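Local structure of thiamin pyrophosphokinase (Saccharomyces cerevisiae, 1IG0) at residues 125-128 against 129-133; 170-173 against 174-178; 203-206 against 207-211. The protein catalyses the transfer of pyrophosphate from ATP to thiamine, forming thiamine diphosphate and AMP, and is yeast's only enzyme able to make this cofactor. All coordinates share one frame; numbering follows the deposited sequence.

Three local contacts of the catalytic domain, two within helices and one where a helix ends, sample an alpha-beta-alpha enzyme at its substrate, at its surface and on its sheet. In chain order, contact 1 opens helix 126-139 beside bound thiamine, contact 2 closes helix 164-175 at the surface, and contact 3 lies in helix 196-212, which packs on the central sheet and faces the second subunit. The centres of contacts 1 and 3 are about 13 Å apart; a probable hydrogen bond between Thr128 OG1 and Gln205 NE2, 3.2 Å apart, ties the substrate-side helix to helix 196-212. The centre of contact 2 is about 16 Å from that of contact 1 and about 18 Å from that of contact 3.

Contact 1 of 3, residues 125-128 against 129-133. With VIB (3-(4-amino-2-methyl-pyrimidin-5-ylmethyl)-5-(2-hydroxy-ethyl)-4-methyl-thiazol-3-ium), chain D.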
loop_
_atom_site.group_PDB
_atom_site.type_symbol
_atom_site.label_atom_id
_atom_site.label_comp_id
_atom_site.label_asym_id
_atom_site.label_seq_id
_atom_site.Cartn_x
_atom_site.Cartn_y
_atom_site.Cartn_z
ATOM N N THR B 125 -17.013 5.898 -1.758
ATOM C CA THR B 125 -16.554 4.630 -1.209
ATOM C C THR B 125 -17.295 4.329 0.085
ATOM O O THR B 125 -17.948 5.205 0.655
ATOM C CB THR B 125 -15.052 4.682 -0.901
ATOM O OG1 THR B 125 -14.808 5.704 0.075
ATOM C CG2 THR B 125 -14.259 4.986 -2.175
ATOM N N ASP B 126 -17.208 3.086 0.546
ATOM C CA ASP B 126 -17.856 2.721 1.793
ATOM C C ASP B 126 -17.168 3.496 2.910
ATOM O O ASP B 126 -17.789 3.838 3.914
ATOM C CB ASP B 126 -17.734 1.219 2.056
ATOM C CG ASP B 126 -18.592 0.391 1.120
ATOM O OD1 ASP B 126 -19.749 0.786 0.862
ATOM O OD2 ASP B 126 -18.114 -0.663 0.655
ATOM N N PHE B 127 -15.882 3.779 2.723
ATOM C CA PHE B 127 -15.111 4.521 3.713
ATOM C C PHE B 127 -15.728 5.908 3.899
ATOM O O PHE B 127 -15.982 6.335 5.025
ATOM C CB PHE B 127 -13.653 4.652 3.258
ATOM C CG PHE B 127 -12.682 4.896 4.382
ATOM C CD1 PHE B 127 -11.559 4.088 4.531
ATOM C CD2 PHE B 127 -12.889 5.925 5.295
ATOM C CE1 PHE B 127 -10.657 4.300 5.570
ATOM C CE2 PHE B 127 -11.993 6.144 6.339
ATOM C CZ PHE B 127 -10.876 5.331 6.477
ATOM N N THR B 128 -15.972 6.605 2.794
ATOM C CA THR B 128 -16.567 7.936 2.859
ATOM C C THR B 128 -17.961 7.862 3.468
ATOM O O THR B 128 -18.362 8.747 4.222
ATOM C CB THR B 128 -16.656 8.583 1.464
ATOM O OG1 THR B 128 -15.333 8.788 0.954
ATOM C CG2 THR B 128 -17.373 9.925 1.541
ATOM N N LYS B 129 -18.701 6.808 3.140
ATOM C CA LYS B 129 -20.041 6.629 3.688
ATOM C C LYS B 129 -19.941 6.492 5.209
ATOM O O LYS B 129 -20.774 7.017 5.955
ATOM C CB LYS B 129 -20.695 5.374 3.099
ATOM C CG LYS B 129 -21.035 5.460 1.615
ATOM C CD LYS B 129 -21.689 4.173 1.132
ATOM C CE LYS B 129 -22.172 4.290 -0.308
ATOM N NZ LYS B 129 -21.065 4.500 -1.283
ATOM N N CYS B 130 -18.906 5.791 5.662
ATOM C CA CYS B 130 -18.691 5.574 7.085
ATOM C C CYS B 130 -18.310 6.835 7.849
ATOM O O CYS B 130 -18.914 7.141 8.874
ATOM C CB CYS B 130 -17.619 4.502 7.303
ATOM S SG CYS B 130 -18.150 2.827 6.884
ATOM N N VAL B 131 -17.311 7.570 7.364
ATOM C CA VAL B 131 -16.889 8.783 8.058
ATOM C C VAL B 131 -17.990 9.842 8.084
ATOM O O VAL B 131 -18.114 10.591 9.056
ATOM C CB VAL B 131 -15.600 9.381 7.442
ATOM C CG1 VAL B 131 -14.424 8.439 7.688
ATOM C CG2 VAL B 131 -15.786 9.617 5.959
ATOM N N ASN B 132 -18.788 9.914 7.023
ATOM C CA ASN B 132 -19.890 10.871 6.992
ATOM C C ASN B 132 -20.866 10.463 8.091
ATOM O O ASN B 132 -21.360 11.302 8.845
ATOM C CB ASN B 132 -20.613 10.844 5.640
ATOM C CG ASN B 132 -19.891 11.641 4.570
ATOM O OD1 ASN B 132 -20.367 11.753 3.439
ATOM N ND2 ASN B 132 -18.739 12.202 4.920
ATOM N N LEU B 133 -21.136 9.164 8.167
ATOM C CA LEU B 133 -22.037 8.605 9.168
ATOM C C LEU B 133 -21.508 8.864 10.573
ATOM O O LEU B 133 -22.251 9.284 11.460
ATOM C CB LEU B 133 -22.181 7.097 8.957
ATOM C CG LEU B 133 -22.837 6.304 10.092
ATOM C CD1 LEU B 133 -24.280 6.750 10.270
ATOM C CD2 LEU B 133 -22.770 4.815 9.776
HETATM C CM2 VIB D . -13.919 8.312 -11.933
HETATM N N4A VIB D . -17.927 6.365 -9.761
HETATM C CM4 VIB D . -17.787 1.584 -7.776
HETATM O O1 VIB D . -15.873 2.146 -3.334
HETATM C C7 VIB D . -16.687 1.230 -4.068
HETATM C C6 VIB D . -17.855 1.997 -4.734
HETATM C C2 VIB D . -16.317 4.778 -6.987
HETATM S S1 VIB D . -16.575 4.573 -5.229
HETATM C C5 VIB D . -17.289 2.996 -5.736
HETATM C C4 VIB D . -17.248 2.829 -7.082
HETATM N N3 VIB D . -16.716 3.820 -7.703
HETATM C C7A VIB D . -16.556 3.870 -9.185
HETATM C C4A VIB D . -16.584 6.224 -10.164
HETATM N N3A VIB D . -15.943 7.292 -10.825
HETATM C C2A VIB D . -14.604 7.173 -11.231
HETATM N N1A VIB D . -13.907 5.979 -10.974
HETATM C C6A VIB D . -14.541 4.907 -10.313
HETATM C C5A VIB D . -15.882 5.022 -9.904
#
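Lys129 lays its chain back over the first residues of its own helix, along Thr125 and Asp126. With CG beside the backbone N (chi1 -68°), the chain starts out toward the carbonyls of the preceding turn. Lys129 CB rests 3.4 Å from Asp126 O, and Lys129 CG comes within 3.2 Å of Thr125 O, the same oxygen that accepts the Lys129 backbone N-H. Further out, Lys129 CD passes Asp126 OD1 at 3.9 Å as the two side chains cross. A bend at the last torsion then turns NZ away from the extended line and leaves it near Thr125 O. Lys129 NZ stays 4.5 Å from Asp126 OD1, too far for a salt bridge, and is hydrogen-bonded instead to Ser124 OG and Thr121 O in the loop before the helix. The ammonium therefore ties the helix start to the segment that carries Gln122, whose carbonyl oxygen binds thiamine.

Thr125 is the N-cap of helix 126-139: its OG1 accepts from Thr128 N at 3.1 Å in a nearly straight bond (165°). OG1 lies between the backbone N and the carbonyl carbon, a position that brings it over the N-H groups of the first turn, while Thr125 CG2 is directed toward the ligand, 3.5 Å from the hydroxyl O1 of thiamine and 3.9 Å from its thiazolium sulfur S1. The helix thus begins beside the hydroxyethyl arm that receives the pyrophosphate, in a compound site to which the second subunit adds Ser285 and Ser286.

One turn on, Val131 CG1 meets the edge of the Phe127 ring, 3.6 Å from CE2 and in the ring plane. Thr128 and Asn132 run side by side, and Asn132 OD1 is bonded to His166. Cys130 touches Val66 and Ile95 on parallel strands 64-68 and 93-96.

Contact 2 of 3, residues 170-173 against 174-178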
loop_
_atom_site.group_PDB
_atom_site.type_symbol
_atom_site.label_atom_id
_atom_site.label_comp_id
_atom_site.label_asym_id
_atom_site.label_seq_id
_atom_site.Cartn_x
_atom_site.Cartn_y
_atom_site.Cartn_z
ATOM N N ASN B 170 -23.445 16.856 4.395
ATOM C CA ASN B 170 -23.165 18.148 3.779
ATOM C C ASN B 170 -23.964 19.267 4.438
ATOM O O ASN B 170 -23.432 20.343 4.719
ATOM C CB ASN B 170 -23.484 18.097 2.280
ATOM C CG ASN B 170 -22.417 17.370 1.478
ATOM O OD1 ASN B 170 -22.629 17.010 0.319
ATOM N ND2 ASN B 170 -21.259 17.159 2.091
ATOM N N THR B 171 -25.244 19.008 4.687
ATOM C CA THR B 171 -26.113 19.997 5.310
ATOM C C THR B 171 -25.610 20.345 6.705
ATOM O O THR B 171 -25.521 21.518 7.063
ATOM C CB THR B 171 -27.564 19.486 5.409
ATOM O OG1 THR B 171 -28.079 19.264 4.090
ATOM C CG2 THR B 171 -28.445 20.504 6.133
ATOM N N MET B 172 -25.278 19.322 7.486
ATOM C CA MET B 172 -24.772 19.531 8.839
ATOM C C MET B 172 -23.491 20.357 8.825
ATOM O O MET B 172 -23.355 21.331 9.569
ATOM C CB MET B 172 -24.487 18.187 9.516
ATOM C CG MET B 172 -23.689 18.307 10.814
ATOM S SD MET B 172 -23.095 16.721 11.434
ATOM C CE MET B 172 -21.763 16.399 10.265
ATOM N N THR B 173 -22.550 19.952 7.978
ATOM C CA THR B 173 -21.265 20.627 7.861
ATOM C C THR B 173 -21.400 22.126 7.608
ATOM O O THR B 173 -20.529 22.902 7.994
ATOM C CB THR B 173 -20.419 19.999 6.733
ATOM O OG1 THR B 173 -20.175 18.619 7.034
ATOM C CG2 THR B 173 -19.086 20.724 6.589
ATOM N N GLU B 174 -22.492 22.530 6.969
ATOM C CA GLU B 174 -22.722 23.942 6.674
ATOM C C GLU B 174 -22.951 24.804 7.917
ATOM O O GLU B 174 -22.622 25.991 7.925
ATOM C CB GLU B 174 -23.913 24.093 5.724
ATOM C CG GLU B 174 -23.599 23.753 4.275
ATOM C CD GLU B 174 -24.824 23.797 3.383
ATOM O OE1 GLU B 174 -24.663 23.756 2.146
ATOM O OE2 GLU B 174 -25.951 23.866 3.921
ATOM N N SER B 175 -23.513 24.208 8.965
ATOM C CA SER B 175 -23.783 24.939 10.200
ATOM C C SER B 175 -22.861 24.501 11.326
ATOM O O SER B 175 -23.042 24.895 12.477
ATOM C CB SER B 175 -25.239 24.734 10.628
ATOM O OG SER B 175 -26.138 25.283 9.680
ATOM N N LEU B 176 -21.867 23.692 10.987
ATOM C CA LEU B 176 -20.924 23.188 11.973
ATOM C C LEU B 176 -19.763 24.159 12.197
ATOM O O LEU B 176 -19.164 24.661 11.245
ATOM C CB LEU B 176 -20.388 21.829 11.510
ATOM C CG LEU B 176 -20.000 20.783 12.558
ATOM C CD1 LEU B 176 -21.186 20.499 13.469
ATOM C CD2 LEU B 176 -19.558 19.509 11.854
ATOM N N VAL B 177 -19.468 24.435 13.464
ATOM C CA VAL B 177 -18.361 25.317 13.822
ATOM C C VAL B 177 -17.185 24.397 14.137
ATOM O O VAL B 177 -16.987 23.990 15.279
ATOM C CB VAL B 177 -18.696 26.170 15.066
ATOM C CG1 VAL B 177 -17.533 27.099 15.392
ATOM C CG2 VAL B 177 -19.962 26.974 14.817
ATOM N N PHE B 178 -16.417 24.066 13.103
ATOM C CA PHE B 178 -15.272 23.168 13.223
ATOM C C PHE B 178 -14.351 23.388 14.422
ATOM O O PHE B 178 -13.946 22.427 15.080
ATOM C CB PHE B 178 -14.453 23.207 11.931
ATOM C CG PHE B 178 -15.051 22.401 10.810
ATOM C CD1 PHE B 178 -16.383 22.572 10.443
ATOM C CD2 PHE B 178 -14.283 21.466 10.121
ATOM C CE1 PHE B 178 -16.942 21.822 9.409
ATOM C CE2 PHE B 178 -14.832 20.712 9.085
ATOM C CZ PHE B 178 -16.162 20.888 8.728
HETATM O O HOH W 1 -27.104 23.291 8.223
HETATM O O HOH W 2 -28.080 22.092 2.792
#
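Thr173 and Phe178 meet where the chain leaves helix 164-175: the methyl CG2 of Thr173 lies at the edge of the phenyl ring, in its plane and 3.6 Å from Phe178 CZ. Thr173 OG1 sits beside the backbone N (chi1 -61°), which leaves CG2 anti to that N and directed at the ring. On another side of the helix Met172 crosses Leu176, its terminal CE, turned by a bend at chi3 (74°), coming 4.1 Å from Leu176 CD2, a looser touch.

Behind these side chains the backbone bonding shifts to a three-residue spacing and weakens as the helix runs out. Ser175 N donates to Met172 O at 2.9 Å and Glu174 N to Thr171 O at 3.2 Å, both from above the carbonyl plane, whereas the bond from Glu174 N to Asn170 O is weak, as is that from Leu176 N to Thr173 O at 3.4 Å. Two waters bridge the two segments on the solvent side. One donates to Thr171 O at 2.6 Å and also reaches Ser175 OG; the other donates to Glu174 OE2 at 3.0 Å and joins it to Thr171 OG1.

Further back, Thr171 OG1 and Thr173 OG1 bond to the carbonyls of Thr167 and Tyr169, respectively. The Phe178 ring packs edge-to-face with Tyr215, just ahead of strand 216-221, while Met172 lies on Ser135, Leu136 and Asn139, seating the end of this surface helix against helix 126-139.

Contact 3 of 3, residues 203-206 against 207-211; sequences ITQL and YTLSE
Ile203 and Tyr207 run alongside each other on helix 196-212, the crossover helix of a beta-alpha-beta unit between parallel strands 184-189 and 216-221. Ile203 CG2 approaches Tyr207 CE1 at 4.0 Å, and Tyr207 CD1 sits 3.5 Å from Ile203 O. This is part of the densely packed, apolar side: Leu206 is pressed onto Leu218 and Tyr220 of the sheet, and Tyr207 reaches Ile305 and Leu229.

Gln205 and Leu209 lead from this packing toward a wetter face. Bent at chi2 (-70°), the Gln205 side chain folds so that OE1 comes 3.7 Å from Leu209 CG, while its NE2 bonds to Thr128 OG1 and Leu209 itself leans on Leu218. An alanine in place of Leu209 would probably open a gap against Leu218 and leave Gln205 OE1 without its apolar neighbour.

The backbone bond from Thr208 N to Thr204 O is short and nearly straight (2.8 Å, 177°), while that from Ser210 N to Leu206 O is weak at 3.5 Å. The second subunit touches both parts, its Val279 meeting Tyr207 and its Thr281 meeting Thr208, but water marks the looser one. One water donates to Thr204 OG1, which is also hydrogen-bonded to His201 O, and bonds Thr208 OG1 as well. A second water links Gln205 OE1, to which it donates, with Thr208 OG1, 2.8 Å from that water.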
loop_
_atom_site.group_PDB
_atom_site.type_symbol
_atom_site.label_atom_id
_atom_site.label_comp_id
_atom_site.label_asym_id
_atom_site.label_seq_id
_atom_site.Cartn_x
_atom_site.Cartn_y
_atom_site.Cartn_z
ATOM N N ILE B 203 -5.398 5.824 1.992
ATOM C CA ILE B 203 -4.400 6.866 2.192
ATOM C C ILE B 203 -4.970 8.250 1.892
ATOM O O ILE B 203 -4.651 9.214 2.584
ATOM C CB ILE B 203 -3.148 6.628 1.317
ATOM C CG1 ILE B 203 -2.455 5.330 1.745
ATOM C CG2 ILE B 203 -2.190 7.806 1.444
ATOM C CD1 ILE B 203 -2.082 5.284 3.212
ATOM N N THR B 204 -5.814 8.354 0.869
ATOM C CA THR B 204 -6.408 9.647 0.532
ATOM C C THR B 204 -7.211 10.191 1.714
ATOM O O THR B 204 -7.244 11.401 1.946
ATOM C CB THR B 204 -7.349 9.561 -0.696
ATOM O OG1 THR B 204 -8.513 8.789 -0.369
ATOM C CG2 THR B 204 -6.629 8.923 -1.867
ATOM N N GLN B 205 -7.861 9.295 2.454
ATOM C CA GLN B 205 -8.665 9.689 3.608
ATOM C C GLN B 205 -7.845 10.473 4.630
ATOM O O GLN B 205 -8.341 11.423 5.236
ATOM C CB GLN B 205 -9.271 8.454 4.280
ATOM C CG GLN B 205 -10.403 7.781 3.507
ATOM C CD GLN B 205 -11.678 8.612 3.470
ATOM O OE1 GLN B 205 -11.923 9.437 4.351
ATOM N NE2 GLN B 205 -12.510 8.380 2.458
ATOM N N LEU B 206 -6.595 10.069 4.831
ATOM C CA LEU B 206 -5.729 10.764 5.779
ATOM C C LEU B 206 -5.575 12.226 5.367
ATOM O O LEU B 206 -5.616 13.129 6.206
ATOM C CB LEU B 206 -4.353 10.091 5.840
ATOM C CG LEU B 206 -4.310 8.720 6.523
ATOM C CD1 LEU B 206 -2.960 8.063 6.295
ATOM C CD2 LEU B 206 -4.586 8.884 8.011
ATOM N N TYR B 207 -5.405 12.452 4.067
ATOM C CA TYR B 207 -5.249 13.803 3.539
ATOM C C TYR B 207 -6.563 14.582 3.499
ATOM O O TYR B 207 -6.627 15.721 3.964
ATOM C CB TYR B 207 -4.657 13.770 2.126
ATOM C CG TYR B 207 -3.196 13.373 2.048
ATOM C CD1 TYR B 207 -2.822 12.093 1.646
ATOM C CD2 TYR B 207 -2.186 14.291 2.353
ATOM C CE1 TYR B 207 -1.477 11.732 1.541
ATOM C CE2 TYR B 207 -0.838 13.940 2.253
ATOM C CZ TYR B 207 -0.490 12.660 1.845
ATOM O OH TYR B 207 0.840 12.317 1.729
ATOM N N THR B 208 -7.610 13.972 2.948
ATOM C CA THR B 208 -8.904 14.645 2.834
ATOM C C THR B 208 -9.573 14.982 4.166
ATOM O O THR B 208 -10.128 16.070 4.322
ATOM C CB THR B 208 -9.894 13.827 1.972
ATOM O OG1 THR B 208 -10.093 12.534 2.554
ATOM C CG2 THR B 208 -9.358 13.671 0.559
ATOM N N LEU B 209 -9.537 14.057 5.119
ATOM C CA LEU B 209 -10.141 14.318 6.423
ATOM C C LEU B 209 -9.393 15.455 7.110
ATOM O O LEU B 209 -9.996 16.318 7.741
ATOM C CB LEU B 209 -10.092 13.068 7.305
ATOM C CG LEU B 209 -11.012 11.909 6.910
ATOM C CD1 LEU B 209 -10.799 10.739 7.859
ATOM C CD2 LEU B 209 -12.467 12.368 6.947
ATOM N N SER B 210 -8.072 15.442 6.982
ATOM C CA SER B 210 -7.231 16.466 7.585
ATOM C C SER B 210 -7.581 17.843 7.026
ATOM O O SER B 210 -7.485 18.859 7.720
ATOM C CB SER B 210 -5.761 16.155 7.306
ATOM O OG SER B 210 -4.918 17.122 7.899
ATOM N N GLU B 211 -8.004 17.867 5.768
ATOM C CA GLU B 211 -8.353 19.114 5.101
ATOM C C GLU B 211 -9.822 19.529 5.185
ATOM O O GLU B 211 -10.122 20.714 5.336
ATOM C CB GLU B 211 -7.921 19.038 3.629
ATOM C CG GLU B 211 -8.544 20.086 2.714
ATOM C CD GLU B 211 -7.825 20.203 1.381
ATOM O OE1 GLU B 211 -7.469 19.155 0.794
ATOM O OE2 GLU B 211 -7.625 21.345 0.919
HETATM O O HOH W 3 -10.530 10.511 0.577
HETATM O O HOH W 4 -12.736 11.916 3.343
#